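Local coordinates for protein Two-component system sensor histidine kinase (Bacteroides thetaiotaomicron, PDB 3OTT) that probably senses saccharides outside the cell through its beta-propeller region and relays the signal by histidine phosphorylation and DNA binding, at residues Ile180-His185 and Tyr212-Phe217; Asn232-Leu237 and Leu245-Asp250; Asp381-Leu386 and Asp445-Met450; Tyr423-Thr428 and Asn475-Asp480. All coordinates share one frame; numbering follows the deposited sequence.

Contact 1. Residues Ile180-His185 and Tyr212-Phe217; sequences IPLPVH and YLFQYF
The rings of Tyr212, Phe214 and Tyr216 project from the strand Tyr212-Phe217 toward the extended chain Ile180-His185, and each has one face covered. Leu182 CB lies over a face of Phe214, 4.1 Å from the ring centroid, while Val184 CG2 and Pro183 O sit at that ring's edge, near its plane. The carbonyl oxygen is 3.2 Å from Phe214 CE2, so it meets the slightly positive rim of the ring instead of its electron-rich face. Val184 has two roles, because its CG2 also covers one face of Tyr212, 4.2 Å from the ring centroid. Over Tyr216 lies Ile180 CD1, and Ile180 CG2 approaches Tyr216 CE1 to 3.9 Å.

Tyrosine suits the end of this row because its hydroxyl reaches past the valine to the backbone. His185 N donates to Tyr212 OH over 3.1 Å with a nearly straight angle of 166°. In Val184, CG1 is anti to the backbone N (chi1 160°) and close to that hydroxyl, which leaves CG2 to bridge the two rings. The two prolines of Ile180-His185 favour an extended course; Pro183 lays its CD against Phe214 CE2 at 3.7 Å.

This is packing between neighbouring blades of a beta-propeller. Strand 176-180 is the outermost of one blade, and the chain that follows it runs past 212-217, the third strand of the next. Gln225 of strand 222-229 binds Pro183 O, Leu191 packs against Leu182, Val184 and Phe214, and strand 204-209 flanks the aromatic strand on its other side.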
loop_
_atom_site.group_PDB
_atom_site.type_symbol
_atom_site.label_atom_id
_atom_site.label_comp_id
_atom_site.label_asym_id
_atom_site.label_seq_id
_atom_site.Cartn_x
_atom_site.Cartn_y
_atom_site.Cartn_z
ATOM N N ILE B 180 -6.221 -27.693 19.015
ATOM C CA ILE B 180 -5.561 -28.220 17.814
ATOM C C ILE B 180 -4.583 -29.278 18.284
ATOM O O ILE B 180 -3.522 -28.951 18.809
ATOM C CB ILE B 180 -4.781 -27.158 16.983
ATOM C CG1 ILE B 180 -5.715 -26.119 16.439
ATOM C CG2 ILE B 180 -4.039 -27.804 15.809
ATOM C CD1 ILE B 180 -5.007 -24.783 16.249
ATOM N N PRO B 181 -4.958 -30.550 18.125
ATOM C CA PRO B 181 -4.210 -31.683 18.653
ATOM C C PRO B 181 -2.904 -31.842 17.916
ATOM O O PRO B 181 -2.873 -31.643 16.714
ATOM C CB PRO B 181 -5.131 -32.905 18.340
ATOM C CG PRO B 181 -6.539 -32.310 18.079
ATOM C CD PRO B 181 -6.190 -30.971 17.416
ATOM N N LEU B 182 -1.845 -32.221 18.614
ATOM C CA LEU B 182 -0.531 -32.259 17.995
ATOM C C LEU B 182 -0.041 -33.690 18.031
ATOM O O LEU B 182 0.024 -34.314 19.082
ATOM C CB LEU B 182 0.444 -31.292 18.685
ATOM C CG LEU B 182 0.093 -29.785 18.651
ATOM C CD1 LEU B 182 0.867 -29.029 19.720
ATOM C CD2 LEU B 182 0.360 -29.091 17.327
ATOM N N PRO B 183 0.265 -34.233 16.871
ATOM C CA PRO B 183 0.538 -35.691 16.739
ATOM C C PRO B 183 1.952 -36.030 17.220
ATOM O O PRO B 183 2.957 -35.491 16.740
ATOM C CB PRO B 183 0.379 -35.955 15.213
ATOM C CG PRO B 183 0.738 -34.630 14.560
ATOM C CD PRO B 183 0.119 -33.577 15.564
ATOM N N VAL B 184 2.017 -36.917 18.188
ATOM C CA VAL B 184 3.257 -37.199 18.875
ATOM C C VAL B 184 3.396 -38.731 18.974
ATOM O O VAL B 184 2.390 -39.438 18.866
ATOM C CB VAL B 184 3.249 -36.505 20.296
ATOM C CG1 VAL B 184 4.257 -37.143 21.204
ATOM C CG2 VAL B 184 3.504 -34.996 20.168
ATOM N N HIS B 185 4.624 -39.207 19.182
ATOM C CA HIS B 185 4.886 -40.631 19.428
ATOM C C HIS B 185 4.292 -41.290 20.717
ATOM O O HIS B 185 3.910 -42.445 20.659
ATOM C CB HIS B 185 6.373 -40.994 19.247
ATOM C CG HIS B 185 6.601 -42.475 19.064
ATOM N ND1 HIS B 185 7.430 -43.214 19.880
ATOM C CD2 HIS B 185 6.036 -43.362 18.207
ATOM C CE1 HIS B 185 7.398 -44.480 19.505
ATOM N NE2 HIS B 185 6.555 -44.596 18.497
ATOM N N TYR B 212 9.586 -31.412 19.649
ATOM C CA TYR B 212 9.099 -31.401 18.286
ATOM C C TYR B 212 8.968 -29.986 17.834
ATOM O O TYR B 212 8.701 -29.090 18.639
ATOM C CB TYR B 212 7.688 -31.980 18.227
ATOM C CG TYR B 212 7.578 -33.418 18.588
ATOM C CD1 TYR B 212 7.335 -33.808 19.900
ATOM C CD2 TYR B 212 7.713 -34.407 17.599
ATOM C CE1 TYR B 212 7.240 -35.170 20.244
ATOM C CE2 TYR B 212 7.579 -35.766 17.931
ATOM C CZ TYR B 212 7.368 -36.138 19.243
ATOM O OH TYR B 212 7.213 -37.486 19.532
ATOM N N LEU B 213 9.096 -29.831 16.534
ATOM C CA LEU B 213 8.742 -28.660 15.799
ATOM C C LEU B 213 7.594 -29.089 14.787
ATOM O O LEU B 213 7.786 -30.043 13.998
ATOM C CB LEU B 213 9.959 -28.218 14.987
ATOM C CG LEU B 213 9.806 -26.938 14.166
ATOM C CD1 LEU B 213 9.305 -25.753 15.035
ATOM C CD2 LEU B 213 11.112 -26.597 13.431
ATOM N N PHE B 214 6.435 -28.433 14.866
ATOM C CA PHE B 214 5.285 -28.708 13.995
ATOM C C PHE B 214 5.070 -27.598 13.022
ATOM O O PHE B 214 5.346 -26.428 13.334
ATOM C CB PHE B 214 4.029 -28.864 14.797
ATOM C CG PHE B 214 4.050 -30.045 15.734
ATOM C CD1 PHE B 214 4.445 -29.897 17.047
ATOM C CD2 PHE B 214 3.619 -31.328 15.290
ATOM C CE1 PHE B 214 4.428 -31.054 17.956
ATOM C CE2 PHE B 214 3.607 -32.451 16.153
ATOM C CZ PHE B 214 4.034 -32.302 17.510
ATOM N N GLN B 215 4.527 -27.939 11.860
ATOM C CA GLN B 215 3.871 -26.951 11.038
ATOM C C GLN B 215 2.398 -27.271 10.986
ATOM O O GLN B 215 2.026 -28.384 10.641
ATOM C CB GLN B 215 4.377 -27.059 9.634
ATOM C CG GLN B 215 5.683 -26.427 9.429
ATOM C CD GLN B 215 6.218 -26.706 8.044
ATOM O OE1 GLN B 215 6.770 -27.793 7.776
ATOM N NE2 GLN B 215 6.079 -25.719 7.153
ATOM N N TYR B 216 1.545 -26.284 11.247
ATOM C CA TYR B 216 0.083 -26.444 11.088
ATOM C C TYR B 216 -0.352 -25.605 9.899
ATOM O O TYR B 216 0.108 -24.487 9.737
ATOM C CB TYR B 216 -0.593 -26.008 12.363
ATOM C CG TYR B 216 -2.084 -25.756 12.258
ATOM C CD1 TYR B 216 -2.970 -26.830 12.144
ATOM C CD2 TYR B 216 -2.609 -24.478 12.273
ATOM C CE1 TYR B 216 -4.314 -26.674 12.061
ATOM C CE2 TYR B 216 -4.019 -24.306 12.136
ATOM C CZ TYR B 216 -4.862 -25.457 12.052
ATOM O OH TYR B 216 -6.246 -25.426 11.979
ATOM N N PHE B 217 -1.260 -26.126 9.079
ATOM C CA PHE B 217 -1.663 -25.422 7.840
ATOM C C PHE B 217 -3.134 -25.167 7.943
ATOM O O PHE B 217 -3.956 -26.104 7.699
ATOM C CB PHE B 217 -1.395 -26.288 6.589
ATOM C CG PHE B 217 0.038 -26.660 6.427
ATOM C CD1 PHE B 217 0.876 -25.840 5.691
ATOM C CD2 PHE B 217 0.567 -27.829 7.025
ATOM C CE1 PHE B 217 2.248 -26.165 5.501
ATOM C CE2 PHE B 217 1.918 -28.152 6.866
ATOM C CZ PHE B 217 2.775 -27.311 6.100
#

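Contact 2. Residues Asn232-Leu237 and Leu245-Asp250; sequences NSIKSL and LLAGTD
Lys235 and Ser236 both turn their backbone N-H groups to Gly248 O, which is thus gripped by two bonds. Lys235 N is 2.7 Å from Gly248 O, nearly along the C=O axis, and Ser236 N is 3.3 Å from the same Gly248 O, tilted from the carbonyl plane. In return Gly248 N donates to Ser236 O over 2.8 Å, almost perfectly straight at 176°. Glycine suits this position, since Ser236 OG lies only 3.4 Å from Gly248 CA and occupies the room a side chain would need. That hydroxyl is itself bonded to Ile281 O of the adjoining blade.

Beside the backbone pairs lies a small polar cluster. Ser233 OG gives its proton to Asp250 OD2 at 2.7 Å, on the syn side of the carboxylate, and accepts from Lys235 NZ at 3.2 Å. The lysine, bent at its last torsion (chi4 -46°), makes only a long salt bridge to the same oxygen, so the serine mediates between the charges. Asn232 OD1 receives a weak bond from Asp250 N, whereas Thr249 OG1 is bonded to Asn251 N and Gly252 O. On the face opposite Ser236, with Thr249, Ala247 CB touches Ile234 CD1 at 3.8 Å and also meets Leu237 CD2.

Two residues opposite one make a classic beta bulge, here set in the antiparallel hairpin of the first two strands of a propeller blade.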
loop_
_atom_site.group_PDB
_atom_site.type_symbol
_atom_site.label_atom_id
_atom_site.label_comp_id
_atom_site.label_asym_id
_atom_site.label_seq_id
_atom_site.Cartn_x
_atom_site.Cartn_y
_atom_site.Cartn_z
ATOM N N ASN B 232 15.382 -32.034 23.701
ATOM C CA ASN B 232 15.637 -30.632 23.337
ATOM C C ASN B 232 14.273 -29.947 23.307
ATOM O O ASN B 232 13.266 -30.607 23.141
ATOM C CB ASN B 232 16.366 -30.555 21.994
ATOM C CG ASN B 232 17.256 -29.278 21.836
ATOM O OD1 ASN B 232 17.236 -28.332 22.678
ATOM N ND2 ASN B 232 18.037 -29.250 20.735
ATOM N N SER B 233 14.190 -28.669 23.586
ATOM C CA SER B 233 12.915 -27.988 23.417
ATOM C C SER B 233 13.136 -26.767 22.557
ATOM O O SER B 233 14.204 -26.159 22.581
ATOM C CB SER B 233 12.321 -27.562 24.747
ATOM O OG SER B 233 13.322 -26.914 25.483
ATOM N N ILE B 234 12.133 -26.442 21.761
ATOM C CA ILE B 234 12.178 -25.265 20.977
ATOM C C ILE B 234 11.669 -24.118 21.823
ATOM O O ILE B 234 10.525 -24.153 22.293
ATOM C CB ILE B 234 11.308 -25.391 19.763
ATOM C CG1 ILE B 234 11.740 -26.589 18.922
ATOM C CG2 ILE B 234 11.373 -24.092 18.907
ATOM C CD1 ILE B 234 12.829 -26.310 18.064
ATOM N N LYS B 235 12.506 -23.103 22.012
ATOM C CA LYS B 235 12.168 -21.933 22.851
ATOM C C LYS B 235 11.788 -20.691 22.056
ATOM O O LYS B 235 11.114 -19.793 22.564
ATOM C CB LYS B 235 13.357 -21.578 23.744
ATOM C CG LYS B 235 13.917 -22.761 24.474
ATOM C CD LYS B 235 14.727 -22.359 25.707
ATOM C CE LYS B 235 14.745 -23.481 26.783
ATOM N NZ LYS B 235 13.380 -24.130 27.098
ATOM N N SER B 236 12.253 -20.588 20.823
ATOM C CA SER B 236 12.012 -19.356 20.074
ATOM C C SER B 236 12.087 -19.614 18.589
ATOM O O SER B 236 12.756 -20.530 18.162
ATOM C CB SER B 236 13.082 -18.312 20.459
ATOM O OG SER B 236 14.385 -18.934 20.423
ATOM N N LEU B 237 11.442 -18.775 17.793
ATOM C CA LEU B 237 11.315 -19.040 16.340
ATOM C C LEU B 237 11.330 -17.676 15.698
ATOM O O LEU B 237 10.750 -16.756 16.258
ATOM C CB LEU B 237 9.991 -19.740 15.997
ATOM C CG LEU B 237 9.674 -21.128 16.609
ATOM C CD1 LEU B 237 8.178 -21.583 16.542
ATOM C CD2 LEU B 237 10.565 -22.250 15.946
ATOM N N LEU B 245 13.622 -20.745 8.316
ATOM C CA LEU B 245 13.115 -20.803 9.640
ATOM C C LEU B 245 14.234 -21.055 10.619
ATOM O O LEU B 245 15.016 -21.985 10.455
ATOM C CB LEU B 245 12.074 -21.891 9.674
ATOM C CG LEU B 245 11.186 -22.175 10.858
ATOM C CD1 LEU B 245 11.913 -23.096 11.778
ATOM C CD2 LEU B 245 10.545 -20.940 11.533
ATOM N N LEU B 246 14.309 -20.228 11.654
ATOM C CA LEU B 246 15.369 -20.362 12.665
ATOM C C LEU B 246 14.734 -20.785 13.920
ATOM O O LEU B 246 13.738 -20.194 14.339
ATOM C CB LEU B 246 16.075 -19.048 12.916
ATOM C CG LEU B 246 17.179 -18.497 12.006
ATOM C CD1 LEU B 246 17.143 -18.831 10.548
ATOM C CD2 LEU B 246 17.318 -16.948 12.212
ATOM N N ALA B 247 15.291 -21.809 14.536
ATOM C CA ALA B 247 14.694 -22.362 15.744
ATOM C C ALA B 247 15.702 -22.285 16.877
ATOM O O ALA B 247 16.812 -22.816 16.746
ATOM C CB ALA B 247 14.237 -23.824 15.507
ATOM N N GLY B 248 15.338 -21.626 17.970
ATOM C CA GLY B 248 16.247 -21.506 19.121
ATOM C C GLY B 248 15.913 -22.540 20.164
ATOM O O GLY B 248 14.756 -22.705 20.561
ATOM N N THR B 249 16.926 -23.290 20.594
ATOM C CA THR B 249 16.688 -24.397 21.493
ATOM C C THR B 249 17.493 -24.175 22.755
ATOM O O THR B 249 18.143 -23.168 22.904
ATOM C CB THR B 249 17.037 -25.777 20.813
ATOM O OG1 THR B 249 18.460 -25.947 20.743
ATOM C CG2 THR B 249 16.458 -25.869 19.373
ATOM N N ASP B 250 17.495 -25.155 23.634
ATOM C CA ASP B 250 18.506 -25.196 24.642
ATOM C C ASP B 250 19.766 -25.899 24.211
ATOM O O ASP B 250 20.653 -26.080 25.041
ATOM C CB ASP B 250 18.021 -25.780 25.967
ATOM C CG ASP B 250 17.070 -26.853 25.786
ATOM O OD1 ASP B 250 17.469 -27.943 25.330
ATOM O OD2 ASP B 250 15.900 -26.602 26.129
#

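Contact 3. Residues Asp381-Leu386 and Asp445-Met450; sequences DKEQQL and DKHKLM
A salt-bridge network links the loop segment Asp381-Leu386 of one propeller blade to the short helix that begins at Lys446 in the next. Lys446 sends its chain across with CG anti to the backbone N (chi1 -164°) and a bend at chi3, which delivers NZ between two carboxylates. Lys446 NZ lies 2.7 Å from Asp381 OD2, well above the carboxylate plane, and 2.9 Å from Glu383 OE1. Glu426 adds a third carboxylate to the ammonium group, and this cluster probably keeps the lysine charged although the residue is buried.

Asp381 suits its place because its short side chain can also organise the turn. With CG lodged between the backbone N and carbonyl carbon (chi1 69°), OD1 folds back to accept from Glu383 N, forming an Asx turn, and from Gln385 N; the two donors come from opposite faces of the carboxylate. Trp387 NE1 binds the other oxygen, OD2. Asp381 to Gln384 is also a type I beta turn. On the helix side Asp445 is the N-cap, its OD1 accepting from Lys448 N at 3.1 Å.

Farther along, Met450 CE approaches Gln385 OE1, an oxygen already bonded to Arg396. Glu383, exposed to solvent, is long enough to reach the helix: its extended chain meets the oncoming His447, whose ring is turned 44° from the carboxylate. Glu383 OE1 offers its anti lone pair to Lys446 and its syn lone pair to His447 NE2, 2.7 Å away.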
loop_
_atom_site.group_PDB
_atom_site.type_symbol
_atom_site.label_atom_id
_atom_site.label_comp_id
_atom_site.label_asym_id
_atom_site.label_seq_id
_atom_site.Cartn_x
_atom_site.Cartn_y
_atom_site.Cartn_z
ATOM N N ASP B 381 18.440 17.992 -22.230
ATOM C CA ASP B 381 19.130 18.662 -23.374
ATOM C C ASP B 381 20.226 19.654 -22.975
ATOM O O ASP B 381 20.639 19.691 -21.790
ATOM C CB ASP B 381 18.162 19.305 -24.367
ATOM C CG ASP B 381 17.429 20.535 -23.796
ATOM O OD1 ASP B 381 17.904 21.161 -22.810
ATOM O OD2 ASP B 381 16.355 20.890 -24.360
ATOM N N LYS B 382 20.668 20.474 -23.946
ATOM C CA LYS B 382 21.811 21.381 -23.761
ATOM C C LYS B 382 21.421 22.565 -22.934
ATOM O O LYS B 382 22.287 23.247 -22.414
ATOM C CB LYS B 382 22.368 21.936 -25.105
ATOM C CG LYS B 382 22.638 20.911 -26.210
ATOM C CD LYS B 382 23.685 19.877 -25.809
ATOM C CE LYS B 382 24.162 19.144 -27.079
ATOM N NZ LYS B 382 24.929 17.967 -26.699
ATOM N N GLU B 383 20.131 22.863 -22.838
ATOM C CA GLU B 383 19.717 24.012 -22.042
ATOM C C GLU B 383 19.067 23.530 -20.760
ATOM O O GLU B 383 18.295 24.248 -20.138
ATOM C CB GLU B 383 18.796 24.914 -22.846
ATOM C CG GLU B 383 19.516 25.623 -24.022
ATOM C CD GLU B 383 18.554 26.366 -24.976
ATOM O OE1 GLU B 383 17.630 25.709 -25.538
ATOM O OE2 GLU B 383 18.730 27.611 -25.168
ATOM N N GLN B 384 19.366 22.288 -20.378
ATOM C CA GLN B 384 18.805 21.714 -19.148
ATOM C C GLN B 384 17.261 21.474 -19.198
ATOM O O GLN B 384 16.602 21.429 -18.172
ATOM C CB GLN B 384 19.248 22.515 -17.883
ATOM C CG GLN B 384 20.809 22.529 -17.671
ATOM C CD GLN B 384 21.522 23.590 -18.578
ATOM O OE1 GLN B 384 21.157 24.747 -18.560
ATOM N NE2 GLN B 384 22.480 23.170 -19.385
ATOM N N GLN B 385 16.698 21.276 -20.376
ATOM C CA GLN B 385 15.289 20.948 -20.438
ATOM C C GLN B 385 15.158 19.396 -20.452
ATOM O O GLN B 385 15.895 18.688 -21.143
ATOM C CB GLN B 385 14.664 21.553 -21.692
ATOM C CG GLN B 385 14.653 23.112 -21.823
ATOM C CD GLN B 385 13.608 23.743 -20.933
ATOM O OE1 GLN B 385 12.424 23.379 -20.978
ATOM N NE2 GLN B 385 14.041 24.664 -20.080
ATOM N N LEU B 386 14.177 18.891 -19.712
ATOM C CA LEU B 386 13.992 17.480 -19.530
ATOM C C LEU B 386 13.001 16.950 -20.614
ATOM O O LEU B 386 11.869 17.417 -20.669
ATOM C CB LEU B 386 13.424 17.256 -18.132
ATOM C CG LEU B 386 13.530 15.838 -17.522
ATOM C CD1 LEU B 386 12.508 14.948 -18.047
ATOM C CD2 LEU B 386 14.896 15.199 -17.741
ATOM N N ASP B 445 13.594 21.377 -35.348
ATOM C CA ASP B 445 14.152 22.564 -34.750
ATOM C C ASP B 445 13.611 22.755 -33.310
ATOM O O ASP B 445 12.432 23.008 -33.116
ATOM C CB ASP B 445 13.882 23.779 -35.628
ATOM C CG ASP B 445 14.565 25.070 -35.075
ATOM O OD1 ASP B 445 14.259 25.488 -33.931
ATOM O OD2 ASP B 445 15.398 25.662 -35.790
ATOM N N LYS B 446 14.470 22.600 -32.315
ATOM C CA LYS B 446 14.023 22.571 -30.914
ATOM C C LYS B 446 13.222 23.836 -30.483
ATOM O O LYS B 446 12.076 23.728 -30.003
ATOM C CB LYS B 446 15.210 22.339 -29.989
ATOM C CG LYS B 446 14.818 21.913 -28.585
ATOM C CD LYS B 446 16.003 21.737 -27.741
ATOM C CE LYS B 446 16.465 23.121 -27.135
ATOM N NZ LYS B 446 17.280 22.832 -25.923
ATOM N N HIS B 447 13.787 25.022 -30.711
ATOM C CA HIS B 447 13.072 26.271 -30.315
ATOM C C HIS B 447 11.766 26.505 -31.038
ATOM O O HIS B 447 10.795 26.905 -30.414
ATOM C CB HIS B 447 13.971 27.512 -30.314
ATOM C CG HIS B 447 15.017 27.449 -29.233
ATOM N ND1 HIS B 447 16.256 28.050 -29.334
ATOM C CD2 HIS B 447 15.008 26.809 -28.035
ATOM C CE1 HIS B 447 16.957 27.798 -28.236
ATOM N NE2 HIS B 447 16.221 27.041 -27.434
ATOM N N LYS B 448 11.713 26.225 -32.340
ATOM C CA LYS B 448 10.446 26.332 -33.037
ATOM C C LYS B 448 9.431 25.302 -32.511
ATOM O O LYS B 448 8.273 25.604 -32.287
ATOM C CB LYS B 448 10.653 26.289 -34.570
ATOM C CG LYS B 448 10.836 27.668 -35.124
ATOM C CD LYS B 448 11.606 27.724 -36.424
ATOM C CE LYS B 448 10.860 27.039 -37.577
ATOM N NZ LYS B 448 11.165 27.807 -38.826
ATOM N N LEU B 449 9.862 24.087 -32.234
ATOM C CA LEU B 449 8.886 23.189 -31.655
ATOM C C LEU B 449 8.352 23.763 -30.321
ATOM O O LEU B 449 7.123 23.824 -30.118
ATOM C CB LEU B 449 9.489 21.805 -31.459
ATOM C CG LEU B 449 8.623 20.781 -30.764
ATOM C CD1 LEU B 449 7.471 20.379 -31.667
ATOM C CD2 LEU B 449 9.490 19.596 -30.323
ATOM N N MET B 450 9.257 24.184 -29.426
ATOM C CA MET B 450 8.856 24.706 -28.103
ATOM C C MET B 450 7.906 25.891 -28.189
ATOM O O MET B 450 6.994 26.061 -27.334
ATOM C CB MET B 450 10.084 25.094 -27.276
ATOM C CG MET B 450 10.780 23.893 -26.686
ATOM S SD MET B 450 12.353 24.174 -25.873
ATOM C CE MET B 450 12.019 25.473 -24.673
#

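Contact 4. Residues Tyr423-Thr428 and Asn475-Asp480; sequences YIFEDT and NQIIPD
First strands of two successive propeller blades, 421-426 and 474-479, lie side by side here, their short segments only 16° from parallel and 6.4 Å apart at closest approach. Side chains fill the gap between them. Phe425, its CG held between the backbone N and carbonyl carbon (chi1 71°), stands up to meet Pro479: CD of the proline sits over the centre of the ring, 3.5 Å from the centroid. Ile477 CG1 joins them, 3.7 Å from Phe425 CE1. Tyr423 takes Gln476 CG over one face, 3.7 Å from its centroid, while Ile477 O lies at the ring's edge, 3.4 Å from CD2.

Both rings also have stacking partners outside the two segments, Tyr423 with His377 of the preceding blade and Phe425 with Trp433 of its own. Asn475 and Gln476 share Leu488 as partner in a classic beta bulge inside the second blade.

No hydrogen bond joins the two segments. Aromatic residues suit such an interface because their faces accept the weakly polarised C-H groups of proline and glutamine, and proline offers a rigid CD next to its electron-withdrawing nitrogen. Cohesion between these two strands therefore rests on CH-pi and apolar contacts, which depend on close shape fit.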
loop_
_atom_site.group_PDB
_atom_site.type_symbol
_atom_site.label_atom_id
_atom_site.label_comp_id
_atom_site.label_asym_id
_atom_site.label_seq_id
_atom_site.Cartn_x
_atom_site.Cartn_y
_atom_site.Cartn_z
ATOM N N TYR B 423 13.649 7.089 -28.703
ATOM C CA TYR B 423 14.898 7.725 -28.300
ATOM C C TYR B 423 14.928 9.153 -28.815
ATOM O O TYR B 423 14.349 9.487 -29.884
ATOM C CB TYR B 423 16.112 6.943 -28.860
ATOM C CG TYR B 423 17.276 6.731 -27.927
ATOM C CD1 TYR B 423 17.165 5.866 -26.822
ATOM C CD2 TYR B 423 18.494 7.367 -28.143
ATOM C CE1 TYR B 423 18.234 5.646 -25.947
ATOM C CE2 TYR B 423 19.565 7.163 -27.262
ATOM C CZ TYR B 423 19.416 6.287 -26.184
ATOM O OH TYR B 423 20.463 6.095 -25.309
ATOM N N ILE B 424 15.634 9.985 -28.071
ATOM C CA ILE B 424 15.776 11.392 -28.381
ATOM C C ILE B 424 17.106 11.895 -27.922
ATOM O O ILE B 424 17.608 11.441 -26.887
ATOM C CB ILE B 424 14.695 12.193 -27.680
ATOM C CG1 ILE B 424 14.921 13.697 -27.838
ATOM C CG2 ILE B 424 14.731 11.940 -26.232
ATOM C CD1 ILE B 424 13.596 14.461 -27.671
ATOM N N PHE B 425 17.697 12.801 -28.702
ATOM C CA PHE B 425 18.830 13.619 -28.228
ATOM C C PHE B 425 18.838 14.952 -28.936
ATOM O O PHE B 425 18.173 15.098 -29.949
ATOM C CB PHE B 425 20.215 12.888 -28.375
ATOM C CG PHE B 425 20.706 12.738 -29.830
ATOM C CD1 PHE B 425 20.488 11.536 -30.546
ATOM C CD2 PHE B 425 21.371 13.762 -30.469
ATOM C CE1 PHE B 425 20.937 11.367 -31.866
ATOM C CE2 PHE B 425 21.835 13.631 -31.842
ATOM C CZ PHE B 425 21.611 12.421 -32.528
ATOM N N GLU B 426 19.634 15.908 -28.436
ATOM C CA GLU B 426 19.781 17.210 -29.082
ATOM C C GLU B 426 21.198 17.314 -29.676
ATOM O O GLU B 426 22.149 16.967 -29.003
ATOM C CB GLU B 426 19.484 18.393 -28.133
ATOM C CG GLU B 426 19.606 19.798 -28.888
ATOM C CD GLU B 426 19.603 21.098 -27.991
ATOM O OE1 GLU B 426 19.256 21.061 -26.803
ATOM O OE2 GLU B 426 19.953 22.200 -28.498
ATOM N N ASP B 427 21.322 17.750 -30.945
ATOM C CA ASP B 427 22.635 17.906 -31.524
ATOM C C ASP B 427 23.251 19.229 -31.107
ATOM O O ASP B 427 22.711 19.912 -30.254
ATOM C CB ASP B 427 22.654 17.695 -33.048
ATOM C CG ASP B 427 21.869 18.759 -33.835
ATOM O OD1 ASP B 427 21.505 19.825 -33.296
ATOM O OD2 ASP B 427 21.619 18.505 -35.045
ATOM N N THR B 428 24.368 19.594 -31.704
ATOM C CA THR B 428 25.047 20.821 -31.320
ATOM C C THR B 428 24.507 22.017 -32.128
ATOM O O THR B 428 25.065 23.138 -32.067
ATOM C CB THR B 428 26.587 20.693 -31.507
ATOM O OG1 THR B 428 26.859 20.611 -32.901
ATOM C CG2 THR B 428 27.160 19.426 -30.832
ATOM N N ASN B 475 15.463 1.779 -32.780
ATOM C CA ASN B 475 15.546 1.671 -31.331
ATOM C C ASN B 475 16.290 2.816 -30.656
ATOM O O ASN B 475 15.793 3.310 -29.681
ATOM C CB ASN B 475 16.108 0.306 -30.850
ATOM C CG ASN B 475 15.025 -0.858 -30.801
ATOM O OD1 ASN B 475 14.185 -1.009 -31.693
ATOM N ND2 ASN B 475 15.108 -1.699 -29.758
ATOM N N GLN B 476 17.503 3.157 -31.104
ATOM C CA GLN B 476 18.424 4.131 -30.456
ATOM C C GLN B 476 19.281 4.833 -31.528
ATOM O O GLN B 476 19.729 4.214 -32.512
ATOM C CB GLN B 476 19.450 3.447 -29.550
ATOM C CG GLN B 476 18.970 3.002 -28.200
ATOM C CD GLN B 476 19.531 1.640 -27.802
ATOM O OE1 GLN B 476 19.264 0.642 -28.452
ATOM N NE2 GLN B 476 20.281 1.599 -26.740
ATOM N N ILE B 477 19.511 6.117 -31.318
ATOM C CA ILE B 477 20.278 6.917 -32.240
ATOM C C ILE B 477 21.298 7.618 -31.340
ATOM O O ILE B 477 20.905 8.180 -30.333
ATOM C CB ILE B 477 19.387 7.900 -33.049
ATOM C CG1 ILE B 477 18.413 8.685 -32.130
ATOM C CG2 ILE B 477 18.547 7.152 -34.090
ATOM C CD1 ILE B 477 17.511 9.730 -32.819
ATOM N N ILE B 478 22.591 7.568 -31.691
ATOM C CA ILE B 478 23.664 8.122 -30.860
ATOM C C ILE B 478 24.701 8.968 -31.658
ATOM O O ILE B 478 25.273 8.485 -32.652
ATOM C CB ILE B 478 24.329 6.991 -30.021
ATOM C CG1 ILE B 478 23.209 6.138 -29.372
ATOM C CG2 ILE B 478 25.327 7.580 -28.988
ATOM C CD1 ILE B 478 23.430 5.614 -28.034
ATOM N N PRO B 479 24.905 10.249 -31.270
ATOM C CA PRO B 479 25.986 11.004 -31.905
ATOM C C PRO B 479 27.373 10.459 -31.534
ATOM O O PRO B 479 27.581 9.956 -30.448
ATOM C CB PRO B 479 25.817 12.456 -31.365
ATOM C CG PRO B 479 25.107 12.301 -30.051
ATOM C CD PRO B 479 24.209 11.037 -30.227
ATOM N N ASP B 480 28.266 10.545 -32.502
ATOM C CA ASP B 480 29.722 10.431 -32.404
ATOM C C ASP B 480 30.371 11.602 -31.757
ATOM O O ASP B 480 29.706 12.595 -31.516
ATOM C CB ASP B 480 30.277 10.577 -33.862
ATOM C CG ASP B 480 30.770 9.332 -34.350
ATOM O OD1 ASP B 480 30.964 8.477 -33.438
ATOM O OD2 ASP B 480 30.914 9.168 -35.573
#

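The four contacts fall into two pairs, one in each of two successive seven-bladed propellers. Contacts 1 and 2 come first along the chain, in series, and their centres are 15 Å apart; Leu213 packs on Leu237 and Leu245, joining the blade of 193-229 to that of 232-266. Contacts 3 and 4, with centres 14 Å apart, lie across the centre of the chain from the first pair, contacts 1 and 3 being about 69 Å apart between centres. Their segments alternate in sequence, and they share the charge cluster around Lys446, where Lys382 N probably bonds Glu426 OE1. Contacts 3 and 4 together tie three consecutive blades, 375-410, 421-463 and 474-508, consistent with a rigid extracellular sensor region.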